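Local coordinates for ThiJ/PfpI family protein (Francisella tularensis subsp. novicida, PDB 4P5P) that may act as a glyoxalase III, like other HSP31-like members of the DJ-1/PfpI family, at residues N148-N160 against S175-S189. Residues are numbered along the deposited sequence; the frame is centred on the assembly and turned at random.
Sequences NIIRDKEVTGFSN and SLEDSLVEAGAKYSS
N160 sets its side-chain amide against the first turn of helix 176-182. S175 OG gives its proton to N160 OD1 in the amide plane, on a lone pair (2.7 Å), and itself accepts from D178 N as the helix N-cap. The other end of the amide, ND2, reaches D178 OD1 at 3.0 Å; this carboxylate stands almost perpendicular to the amide and is met from above its plane. The E177 carboxylate instead lies stacked on the amide, the planes 13° apart, and its OE2 accepts the backbone N-H of N160 nearly along the C-O axis, 2.9 Å from N160 N. A water held by F158 O, N160 OD1 and E177 N ties the two backbones together. E177 CG rests on one face of the Y187 ring, offset toward the rim. With CG anti to the backbone N (chi1 -179°), Y187 lays its ring along T156 and G157, and OH donates to G157 O, which lies in the ring plane at the edge (2.8 Å). T156 OG1 donates to S188 O at 2.7 Å, in the carbonyl plane. On the face of V155 and Y187, V155 CG2 packs on A185 CB at 3.7 Å, while I150 CD1 fits among L180, A183 and A185, crossing L180 at about a right angle. D152 N donates to the carbonyl O of G184, the positive-phi glycine of the Schellman motif ending the helix. E154 and K186 project from the other face, where E154 pairs with K198. K186 N donates to K153 O, V155 N to K186 O and S188 N to V155 O, so strands 154-155 and 186-187 form a short parallel sheet, separate from the seven-stranded central sheet of this flavodoxin-like fold, with helix 176-182 packed against the V155-Y187 face.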
ATOM      1  N   ASN A 148      14.234  12.572  -4.009  1.00 13.43           N
ATOM      2  CA  ASN A 148      13.039  11.852  -3.569  0.56 12.77           C
ATOM      3  C   ASN A 148      11.784  12.715  -3.643  1.00 12.64           C
ATOM      4  O   ASN A 148      11.764  13.823  -3.132  1.00 13.80           O
ATOM      5  CB  ASN A 148      13.222  11.354  -2.140  0.56 14.07           C
ATOM      6  CG  ASN A 148      14.408  10.426  -1.988  0.56 14.17           C
ATOM      7  OD1 ASN A 148      15.564  10.861  -1.992  0.56 14.24           O
ATOM      8  ND2 ASN A 148      14.128   9.138  -1.834  0.56 15.17           N
ATOM      9  N   ILE A 149      10.726  12.205  -4.254  1.00 13.28           N
ATOM     10  CA  ILE A 149       9.536  13.036  -4.397  1.00 13.67           C
ATOM     11  C   ILE A 149       8.809  13.258  -3.070  1.00 14.21           C
ATOM     12  O   ILE A 149       8.011  14.198  -2.975  1.00 14.46           O
ATOM     13  CB  ILE A 149       8.522  12.470  -5.439  1.00 15.27           C
ATOM     14  CG1 ILE A 149       7.901  11.134  -4.984  1.00 15.94           C
ATOM     15  CG2 ILE A 149       9.192  12.369  -6.800  1.00 16.52           C
ATOM     16  CD1 ILE A 149       6.691  10.691  -5.812  1.00 16.16           C
ATOM     17  N   ILE A 150       9.070  12.428  -2.059  1.00 13.63           N
ATOM     18  CA  ILE A 150       8.433  12.643  -0.764  1.00 14.74           C
ATOM     19  C   ILE A 150       9.240  13.561   0.149  1.00 15.04           C
ATOM     20  O   ILE A 150       8.797  13.833   1.267  1.00 16.47           O
ATOM     21  CB  ILE A 150       8.153  11.321   0.008  1.00 14.85           C
ATOM     22  CG1 ILE A 150       9.449  10.625   0.440  1.00 14.81           C
ATOM     23  CG2 ILE A 150       7.276  10.396  -0.827  1.00 15.70           C
ATOM     24  CD1 ILE A 150       9.208   9.396   1.291  1.00 16.27           C
ATOM     25  N   ARG A 151      10.394  14.055  -0.297  1.00 15.35           N
ATOM     26  CA  ARG A 151      11.142  15.004   0.542  1.00 15.17           C
ATOM     27  C   ARG A 151      10.278  16.231   0.831  1.00 16.49           C
ATOM     28  O   ARG A 151       9.581  16.735  -0.040  1.00 17.70           O
ATOM     29  CB  ARG A 151      12.472  15.415  -0.102  1.00 15.01           C
ATOM     30  CG  ARG A 151      12.376  16.367  -1.276  1.00 16.21           C
ATOM     31  CD  ARG A 151      13.693  16.324  -2.057  1.00 15.72           C
ATOM     32  NE  ARG A 151      13.819  17.350  -3.088  1.00 16.47           N
ATOM     33  CZ  ARG A 151      13.149  17.362  -4.235  1.00 15.06           C
ATOM     34  NH1 ARG A 151      12.268  16.404  -4.509  1.00 15.23           N
ATOM     35  NH2 ARG A 151      13.369  18.335  -5.115  1.00 15.59           N
ATOM     36  N   ASP A 152      10.318  16.664   2.087  1.00 18.52           N
ATOM     37  CA  ASP A 152       9.594  17.839   2.575  1.00 20.08           C
ATOM     38  C   ASP A 152       8.076  17.633   2.633  1.00 20.54           C
ATOM     39  O   ASP A 152       7.336  18.579   2.908  1.00 22.54           O
ATOM     40  CB  ASP A 152       9.921  19.076   1.717  1.00 22.03           C
ATOM     41  CG  ASP A 152      11.411  19.364   1.661  1.00 25.72           C
ATOM     42  OD1 ASP A 152      12.081  19.142   2.688  1.00 26.00           O
ATOM     43  OD2 ASP A 152      11.911  19.809   0.600  1.00 28.76           O
ATOM     44  N   LYS A 153       7.604  16.411   2.405  1.00 18.02           N
ATOM     45  CA  LYS A 153       6.171  16.141   2.454  0.57 18.02           C
ATOM     46  C   LYS A 153       5.795  15.442   3.752  1.00 17.32           C
ATOM     47  O   LYS A 153       6.568  14.659   4.298  1.00 17.07           O
ATOM     48  CB  LYS A 153       5.744  15.319   1.239  0.57 19.28           C
ATOM     49  CG  LYS A 153       5.871  16.132  -0.050  0.57 21.49           C
ATOM     50  CD  LYS A 153       5.226  15.473  -1.239  0.57 22.97           C
ATOM     51  CE  LYS A 153       5.273  16.387  -2.465  0.57 24.02           C
ATOM     52  NZ  LYS A 153       6.665  16.784  -2.836  0.57 24.45           N
ATOM     53  N   GLU A 154       4.601  15.761   4.246  1.00 17.40           N
ATOM     54  CA  GLU A 154       4.075  15.138   5.448  1.00 18.03           C
ATOM     55  C   GLU A 154       3.530  13.756   5.125  1.00 17.12           C
ATOM     56  O   GLU A 154       2.644  13.612   4.284  1.00 17.93           O
ATOM     57  CB  GLU A 154       2.992  16.012   6.071  1.00 19.97           C
ATOM     58  CG  GLU A 154       3.514  17.402   6.368  1.00 23.88           C
ATOM     59  CD  GLU A 154       2.556  18.247   7.162  1.00 29.56           C
ATOM     60  OE1 GLU A 154       2.861  19.443   7.370  1.00 32.52           O
ATOM     61  OE2 GLU A 154       1.502  17.723   7.577  1.00 32.55           O
ATOM     62  N   VAL A 155       4.101  12.756   5.780  1.00 15.31           N
ATOM     63  CA  VAL A 155       3.707  11.368   5.598  1.00 13.38           C
ATOM     64  C   VAL A 155       3.580  10.655   6.940  1.00 13.98           C
ATOM     65  O   VAL A 155       4.070  11.129   7.979  1.00 14.70           O
ATOM     66  CB  VAL A 155       4.728  10.575   4.720  1.00 13.56           C
ATOM     67  CG1 VAL A 155       4.961  11.260   3.387  1.00 12.76           C
ATOM     68  CG2 VAL A 155       6.058  10.370   5.462  1.00 14.53           C
ATOM     69  N   THR A 156       2.905   9.514   6.908  1.00 13.39           N
ATOM     70  CA  THR A 156       2.953   8.551   7.988  1.00 13.56           C
ATOM     71  C   THR A 156       3.143   7.163   7.391  1.00 14.40           C
ATOM     72  O   THR A 156       3.448   7.034   6.194  1.00 13.57           O
ATOM     73  CB  THR A 156       1.674   8.618   8.868  1.00 14.26           C
ATOM     74  OG1 THR A 156       1.838   7.803  10.033  1.00 15.48           O
ATOM     75  CG2 THR A 156       0.439   8.173   8.093  1.00 14.11           C
ATOM     76  N   GLY A 157       2.978   6.144   8.226  1.00 14.52           N
ATOM     77  CA  GLY A 157       3.227   4.759   7.860  1.00 14.45           C
ATOM     78  C   GLY A 157       3.428   3.984   9.148  1.00 15.27           C
ATOM     79  O   GLY A 157       3.444   4.584  10.220  1.00 16.41           O
ATOM     80  N   PHE A 158       3.562   2.663   9.060  1.00 15.28           N
ATOM     81  CA  PHE A 158       3.663   1.815  10.248  1.00 16.15           C
ATOM     82  C   PHE A 158       4.797   2.301  11.158  1.00 16.96           C
ATOM     83  O   PHE A 158       5.945   2.417  10.733  1.00 17.17           O
ATOM     84  CB  PHE A 158       3.877   0.361   9.821  1.00 17.97           C
ATOM     85  CG  PHE A 158       3.474  -0.661  10.851  1.00 19.22           C
ATOM     86  CD1 PHE A 158       2.137  -0.993  11.044  1.00 20.47           C
ATOM     87  CD2 PHE A 158       4.427  -1.319  11.600  1.00 19.33           C
ATOM     88  CE1 PHE A 158       1.770  -1.957  11.974  1.00 21.49           C
ATOM     89  CE2 PHE A 158       4.067  -2.276  12.520  1.00 21.06           C
ATOM     90  CZ  PHE A 158       2.737  -2.597  12.706  1.00 21.91           C
ATOM     91  N   SER A 159       4.475   2.577  12.418  1.00 17.52           N
ATOM     92  CA  SER A 159       5.404   3.279  13.303  1.00 19.40           C
ATOM     93  C   SER A 159       6.392   2.321  13.955  1.00 19.47           C
ATOM     94  O   SER A 159       6.120   1.133  14.075  1.00 21.41           O
ATOM     95  CB  SER A 159       4.631   4.048  14.380  1.00 21.32           C
ATOM     96  OG  SER A 159       4.050   3.166  15.316  1.00 22.84           O
ATOM     97  N   ASN A 160       7.539   2.844  14.384  1.00 20.44           N
ATOM     98  CA  ASN A 160       8.510   2.030  15.104  1.00 18.90           C
ATOM     99  C   ASN A 160       7.927   1.447  16.388  1.00 20.71           C
ATOM    100  O   ASN A 160       8.251   0.330  16.774  1.00 20.67           O
ATOM    101  CB  ASN A 160       9.755   2.851  15.431  1.00 19.96           C
ATOM    102  CG  ASN A 160      10.601   3.111  14.221  1.00 21.25           C
ATOM    103  OD1 ASN A 160      10.463   2.433  13.212  1.00 23.26           O
ATOM    104  ND2 ASN A 160      11.493   4.092  14.312  1.00 21.27           N
ATOM    105  N   SER A 175      13.912  -0.106   9.238  1.00 17.89           N
ATOM    106  CA  SER A 175      12.799   0.569   9.880  1.00 16.77           C
ATOM    107  C   SER A 175      12.123   1.485   8.866  1.00 15.26           C
ATOM    108  O   SER A 175      12.747   2.392   8.311  1.00 15.79           O
ATOM    109  CB  SER A 175      13.272   1.370  11.099  1.00 17.45           C
ATOM    110  OG  SER A 175      12.424   2.477  11.326  1.00 19.28           O
ATOM    111  N   LEU A 176      10.843   1.249   8.629  1.00 14.44           N
ATOM    112  CA  LEU A 176      10.091   2.063   7.687  1.00 13.97           C
ATOM    113  C   LEU A 176      10.085   3.537   8.084  1.00 15.07           C
ATOM    114  O   LEU A 176      10.357   4.402   7.264  1.00 15.10           O
ATOM    115  CB  LEU A 176       8.664   1.540   7.579  1.00 14.35           C
ATOM    116  CG  LEU A 176       7.735   2.354   6.683  1.00 14.43           C
ATOM    117  CD1 LEU A 176       8.279   2.494   5.259  1.00 15.68           C
ATOM    118  CD2 LEU A 176       6.385   1.698   6.654  1.00 13.87           C
ATOM    119  N   GLU A 177       9.739   3.810   9.342  1.00 16.43           N
ATOM    120  CA  GLU A 177       9.764   5.168   9.858  1.00 16.08           C
ATOM    121  C   GLU A 177      11.121   5.833   9.641  1.00 15.26           C
ATOM    122  O   GLU A 177      11.203   6.962   9.150  1.00 14.89           O
ATOM    123  CB  GLU A 177       9.404   5.168  11.352  1.00 17.31           C
ATOM    124  CG  GLU A 177       9.560   6.522  12.019  1.00 17.84           C
ATOM    125  CD  GLU A 177       9.040   6.559  13.454  1.00 19.68           C
ATOM    126  OE1 GLU A 177       9.339   7.556  14.138  1.00 20.35           O
ATOM    127  OE2 GLU A 177       8.339   5.622  13.895  1.00 20.25           O
ATOM    128  N   ASP A 178      12.188   5.142  10.020  1.00 15.40           N
ATOM    129  CA  ASP A 178      13.523   5.721   9.894  1.00 17.12           C
ATOM    130  C   ASP A 178      13.844   6.001   8.415  1.00 16.57           C
ATOM    131  O   ASP A 178      14.452   7.021   8.080  1.00 17.05           O
ATOM    132  CB  ASP A 178      14.585   4.801  10.504  1.00 17.82           C
ATOM    133  CG  ASP A 178      14.454   4.655  12.026  1.00 20.61           C
ATOM    134  OD1 ASP A 178      13.634   5.352  12.651  1.00 21.29           O
ATOM    135  OD2 ASP A 178      15.194   3.838  12.608  1.00 21.23           O
ATOM    136  N   SER A 179      13.420   5.106   7.529  1.00 15.41           N
ATOM    137  CA  SER A 179      13.705   5.275   6.097  1.00 16.17           C
ATOM    138  C   SER A 179      12.977   6.456   5.482  1.00 15.59           C
ATOM    139  O   SER A 179      13.504   7.130   4.607  1.00 14.88           O
ATOM    140  CB  SER A 179      13.348   4.011   5.323  1.00 19.76           C
ATOM    141  OG  SER A 179      14.376   3.052   5.419  1.00 24.16           O
ATOM    142  N   LEU A 180      11.749   6.702   5.926  1.00 14.63           N
ATOM    143  CA  LEU A 180      10.988   7.848   5.443  1.00 15.45           C
ATOM    144  C   LEU A 180      11.664   9.149   5.896  1.00 15.52           C
ATOM    145  O   LEU A 180      11.751  10.111   5.133  1.00 15.67           O
ATOM    146  CB  LEU A 180       9.546   7.770   5.943  1.00 14.76           C
ATOM    147  CG  LEU A 180       8.743   6.618   5.323  1.00 13.25           C
ATOM    148  CD1 LEU A 180       7.466   6.328   6.093  1.00 14.21           C
ATOM    149  CD2 LEU A 180       8.415   6.925   3.867  1.00 15.02           C
ATOM    150  N   VAL A 181      12.160   9.164   7.131  1.00 16.20           N
ATOM    151  CA  VAL A 181      12.895  10.320   7.629  1.00 16.59           C
ATOM    152  C   VAL A 181      14.185  10.505   6.826  1.00 18.12           C
ATOM    153  O   VAL A 181      14.494  11.620   6.391  1.00 18.49           O
ATOM    154  CB  VAL A 181      13.205  10.184   9.142  1.00 17.08           C
ATOM    155  CG1 VAL A 181      14.184  11.263   9.619  1.00 18.70           C
ATOM    156  CG2 VAL A 181      11.906  10.264   9.960  1.00 17.51           C
ATOM    157  N   GLU A 182      14.931   9.429   6.608  1.00 18.43           N
ATOM    158  CA  GLU A 182      16.153   9.534   5.806  1.00 19.38           C
ATOM    159  C   GLU A 182      15.886  10.051   4.387  1.00 17.88           C
ATOM    160  O   GLU A 182      16.736  10.736   3.802  1.00 18.29           O
ATOM    161  CB  GLU A 182      16.892   8.191   5.705  1.00 20.07           C
ATOM    162  CG  GLU A 182      18.160   8.326   4.834  1.00 22.86           C
ATOM    163  CD  GLU A 182      19.083   7.126   4.859  1.00 25.68           C
ATOM    164  OE1 GLU A 182      20.133   7.194   4.175  1.00 25.14           O
ATOM    165  OE2 GLU A 182      18.765   6.125   5.537  1.00 28.09           O
ATOM    166  N   ALA A 183      14.725   9.711   3.835  1.00 16.23           N
ATOM    167  CA  ALA A 183      14.348  10.147   2.494  1.00 15.53           C
ATOM    168  C   ALA A 183      14.004  11.639   2.430  1.00 15.38           C
ATOM    169  O   ALA A 183      13.832  12.197   1.345  1.00 16.18           O
ATOM    170  CB  ALA A 183      13.188   9.328   1.988  1.00 14.68           C
ATOM    171  N   GLY A 184      13.879  12.267   3.594  1.00 15.44           N
ATOM    172  CA  GLY A 184      13.603  13.690   3.672  1.00 15.90           C
ATOM    173  C   GLY A 184      12.152  14.034   3.951  1.00 16.04           C
ATOM    174  O   GLY A 184      11.775  15.205   3.980  1.00 17.12           O
ATOM    175  N   ALA A 185      11.322  13.017   4.143  1.00 16.03           N
ATOM    176  CA  ALA A 185       9.917  13.254   4.465  1.00 15.87           C
ATOM    177  C   ALA A 185       9.751  13.728   5.907  1.00 16.64           C
ATOM    178  O   ALA A 185      10.634  13.524   6.752  1.00 17.28           O
ATOM    179  CB  ALA A 185       9.087  11.993   4.229  1.00 15.99           C
ATOM    180  N   LYS A 186       8.618  14.381   6.161  1.00 15.99           N
ATOM    181  CA  LYS A 186       8.228  14.795   7.505  1.00 17.84           C
ATOM    182  C   LYS A 186       7.311  13.722   8.050  1.00 16.77           C
ATOM    183  O   LYS A 186       6.111  13.728   7.762  1.00 16.52           O
ATOM    184  CB  LYS A 186       7.536  16.157   7.468  1.00 20.66           C
ATOM    185  CG  LYS A 186       8.440  17.258   6.924  1.00 23.34           C
ATOM    186  CD  LYS A 186       7.693  18.543   6.648  1.00 26.26           C
ATOM    187  CE  LYS A 186       8.598  19.537   5.935  1.00 29.05           C
ATOM    188  NZ  LYS A 186       7.890  20.806   5.614  1.00 30.51           N
ATOM    189  N   TYR A 187       7.886  12.793   8.814  1.00 14.14           N
ATOM    190  CA  TYR A 187       7.154  11.668   9.368  1.00 15.90           C
ATOM    191  C   TYR A 187       6.468  12.020  10.671  1.00 15.66           C
ATOM    192  O   TYR A 187       7.060  12.654  11.539  1.00 17.06           O
ATOM    193  CB  TYR A 187       8.075  10.468   9.614  1.00 15.03           C
ATOM    194  CG  TYR A 187       7.311   9.275  10.168  1.00 15.63           C
ATOM    195  CD1 TYR A 187       7.100   9.131  11.531  1.00 14.92           C
ATOM    196  CD2 TYR A 187       6.745   8.325   9.320  1.00 16.60           C
ATOM    197  CE1 TYR A 187       6.385   8.078  12.039  1.00 15.79           C
ATOM    198  CE2 TYR A 187       6.025   7.252   9.827  1.00 16.96           C
ATOM    199  CZ  TYR A 187       5.841   7.143  11.199  1.00 16.86           C
ATOM    200  OH  TYR A 187       5.134   6.112  11.770  1.00 18.07           O
ATOM    201  N   SER A 188       5.225  11.583  10.799  1.00 15.51           N
ATOM    202  CA  SER A 188       4.518  11.658  12.078  1.00 14.49           C
ATOM    203  C   SER A 188       3.626  10.444  12.249  1.00 15.62           C
ATOM    204  O   SER A 188       3.341   9.727  11.288  1.00 16.42           O
ATOM    205  CB  SER A 188       3.682  12.933  12.187  1.00 15.31           C
ATOM    206  OG  SER A 188       2.589  12.922  11.294  1.00 16.73           O
ATOM    207  N   SER A 189       3.194  10.202  13.484  1.00 15.33           N
ATOM    208  CA  SER A 189       2.283   9.100  13.774  1.00 16.04           C
ATOM    209  C   SER A 189       1.377   9.442  14.941  1.00 16.52           C
ATOM    210  O   SER A 189       1.705  10.285  15.791  1.00 16.93           O
ATOM    211  CB  SER A 189       3.057   7.801  14.079  1.00 17.28           C
ATOM    212  OG  SER A 189       3.806   7.898  15.288  1.00 19.44           O
TER
HETATM  213  O   HOH W   1       8.520   1.892  11.194  1.00 17.93           O
HETATM  214  O   HOH W   2      11.555   6.019  16.269  1.00 32.46           O